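Local coordinates for allophycocyanin beta-18 subunit apoprotein (Chroococcidiopsis thermalis PCC 7203, PDB 6HRK) that binds biliverdin IX alpha and fluoresces in the far-red, as an artificial biliprotein derived from a light-harvesting allophycocyanin subunit, at residues I101-K105 with F127-A131. The protein carries 18 engineered substitutions. Sequence-based numbering, arbitrary orientation.
Sequences IQLMK and FDYIA. Engineered in segment 127-131: Ile-130 (natural residue Val), Ala-131 (natural residue Val).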
loop_
_atom_site.group_PDB
_atom_site.type_symbol
_atom_site.label_atom_id
_atom_site.label_comp_id
_atom_site.label_asym_id
_atom_site.label_seq_id
_atom_site.Cartn_x
_atom_site.Cartn_y
_atom_site.Cartn_z
ATOM N N ILE A 101 2.238 -3.027 0.974
ATOM C CA ILE A 101 1.217 -2.729 -0.037
ATOM C C ILE A 101 0.316 -3.951 -0.250
ATOM O O ILE A 101 -0.909 -3.830 -0.236
ATOM C CB ILE A 101 1.863 -2.260 -1.367
ATOM C CG1 ILE A 101 2.549 -0.901 -1.165
ATOM C CG2 ILE A 101 0.833 -2.148 -2.488
ATOM C CD1 ILE A 101 3.634 -0.601 -2.177
ATOM N N GLN A 102 0.926 -5.121 -0.422
ATOM C CA GLN A 102 0.173 -6.365 -0.622
ATOM C C GLN A 102 -0.643 -6.774 0.615
ATOM O O GLN A 102 -1.676 -7.430 0.484
ATOM C CB GLN A 102 1.107 -7.510 -1.044
ATOM C CG GLN A 102 1.828 -7.316 -2.378
ATOM C CD GLN A 102 0.949 -7.578 -3.591
ATOM O OE1 GLN A 102 -0.263 -7.365 -3.557
ATOM N NE2 GLN A 102 1.565 -8.035 -4.678
ATOM N N LEU A 103 -0.172 -6.396 1.805
ATOM C CA LEU A 103 -0.937 -6.565 3.044
ATOM C C LEU A 103 -2.153 -5.650 3.044
ATOM O O LEU A 103 -3.263 -6.096 3.342
ATOM C CB LEU A 103 -0.077 -6.267 4.280
ATOM C CG LEU A 103 0.945 -7.333 4.684
ATOM C CD1 LEU A 103 1.964 -6.747 5.649
ATOM C CD2 LEU A 103 0.264 -8.549 5.296
ATOM N N MET A 104 -1.932 -4.376 2.709
ATOM C CA MET A 104 -3.014 -3.387 2.584
ATOM C C MET A 104 -4.058 -3.790 1.540
ATOM O O MET A 104 -5.237 -3.490 1.715
ATOM C CB MET A 104 -2.461 -1.984 2.278
ATOM C CG MET A 104 -1.889 -1.267 3.496
ATOM S SD MET A 104 -1.438 0.460 3.211
ATOM C CE MET A 104 -0.200 0.290 1.928
ATOM N N LYS A 105 -3.631 -4.467 0.472
ATOM C CA LYS A 105 -4.571 -5.094 -0.473
ATOM C C LYS A 105 -5.470 -6.088 0.264
ATOM O O LYS A 105 -6.693 -6.020 0.154
ATOM C CB LYS A 105 -3.827 -5.813 -1.607
ATOM C CG LYS A 105 -4.733 -6.463 -2.649
ATOM C CD LYS A 105 -3.946 -7.056 -3.807
ATOM C CE LYS A 105 -3.282 -8.371 -3.440
ATOM N NZ LYS A 105 -2.519 -8.933 -4.591
ATOM N N PHE A 127 -2.338 -2.187 -6.483
ATOM C CA PHE A 127 -1.526 -2.753 -5.399
ATOM C C PHE A 127 -0.425 -3.623 -5.994
ATOM O O PHE A 127 0.742 -3.480 -5.634
ATOM C CB PHE A 127 -2.378 -3.583 -4.430
ATOM C CG PHE A 127 -3.347 -2.772 -3.616
ATOM C CD1 PHE A 127 -4.607 -2.471 -4.109
ATOM C CD2 PHE A 127 -3.009 -2.328 -2.344
ATOM C CE1 PHE A 127 -5.512 -1.731 -3.360
ATOM C CE2 PHE A 127 -3.906 -1.589 -1.586
ATOM C CZ PHE A 127 -5.159 -1.288 -2.095
ATOM N N ASP A 128 -0.812 -4.515 -6.906
ATOM C CA ASP A 128 0.138 -5.363 -7.642
ATOM C C ASP A 128 1.041 -4.582 -8.610
ATOM O O ASP A 128 2.166 -5.007 -8.876
ATOM C CB ASP A 128 -0.599 -6.463 -8.426
ATOM C CG ASP A 128 -1.262 -7.499 -7.525
ATOM O OD1 ASP A 128 -0.805 -7.717 -6.382
ATOM O OD2 ASP A 128 -2.245 -8.120 -7.978
ATOM N N TYR A 129 0.549 -3.464 -9.144
ATOM C CA TYR A 129 1.332 -2.639 -10.068
ATOM C C TYR A 129 2.427 -1.869 -9.332
ATOM O O TYR A 129 3.599 -1.934 -9.713
ATOM C CB TYR A 129 0.432 -1.667 -10.837
ATOM C CG TYR A 129 1.194 -0.767 -11.786
ATOM C CD1 TYR A 129 1.834 -1.290 -12.907
ATOM C CD2 TYR A 129 1.289 0.606 -11.556
ATOM C CE1 TYR A 129 2.539 -0.471 -13.778
ATOM C CE2 TYR A 129 1.988 1.434 -12.421
ATOM C CZ TYR A 129 2.613 0.891 -13.529
ATOM O OH TYR A 129 3.308 1.712 -14.387
ATOM N N ILE A 130 2.036 -1.147 -8.283
ATOM C CA ILE A 130 2.984 -0.391 -7.452
ATOM C C ILE A 130 3.992 -1.338 -6.783
ATOM O O ILE A 130 5.181 -1.027 -6.724
ATOM C CB ILE A 130 2.255 0.491 -6.399
ATOM C CG1 ILE A 130 1.466 1.610 -7.098
ATOM C CG2 ILE A 130 3.243 1.111 -5.413
ATOM C CD1 ILE A 130 0.466 2.321 -6.209
ATOM N N ALA A 131 3.516 -2.488 -6.301
ATOM C CA ALA A 131 4.393 -3.526 -5.742
ATOM C C ALA A 131 5.393 -4.080 -6.766
ATOM O O ALA A 131 6.547 -4.347 -6.421
ATOM C CB ALA A 131 3.568 -4.661 -5.154
#
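Extended from its backbone N through chi1 (-179°) and bent once at chi3 (77°), Lys-105 runs its aliphatic chain past Phe-127 and then turns its ammonium group to Asp-128, where Lys-105 NZ forms a salt bridge with Asp-128 OD1 at 2.8 Å. Gln-102, bent at chi2, reaches the same oxygen: its NE2 donates to Asp-128 OD1 over 2.9 Å in a bent bond (139° at the hydrogen), on the anti side of the carboxylate, while the lysine comes to the syn side. An amide suits this place because its other end accepts, so Gln-102 OE1 takes a bond from Lys-105 NZ at 2.9 Å and shares that ammonium group with Asp-128 OD1. Segments 101-105 and 127-131, on helices 94-115 and 125-134 of the globin-like phycobilisome fold, run antiparallel, their axes 9.4 Å apart. The flat ring of Phe-127 lies against the 101-105 backbone: Lys-105 CB stands over one face in a CH-pi contact, 4.0 Å from the ring centroid, and Ile-101 O meets its edge near CD2; Leu-60 and Cys-63 of helix 46-69 also touch this side chain. Branched Ile-101, about 7 Å from the bound biliverdin, sets CG2 against the Phe-127 backbone and CD1 on CG2 of the engineered Ile-130, 3.7 Å away. A methionine in place of Lys-105 would probably leave Asp-128 without its positive mate and Gln-102 OE1 without this donor.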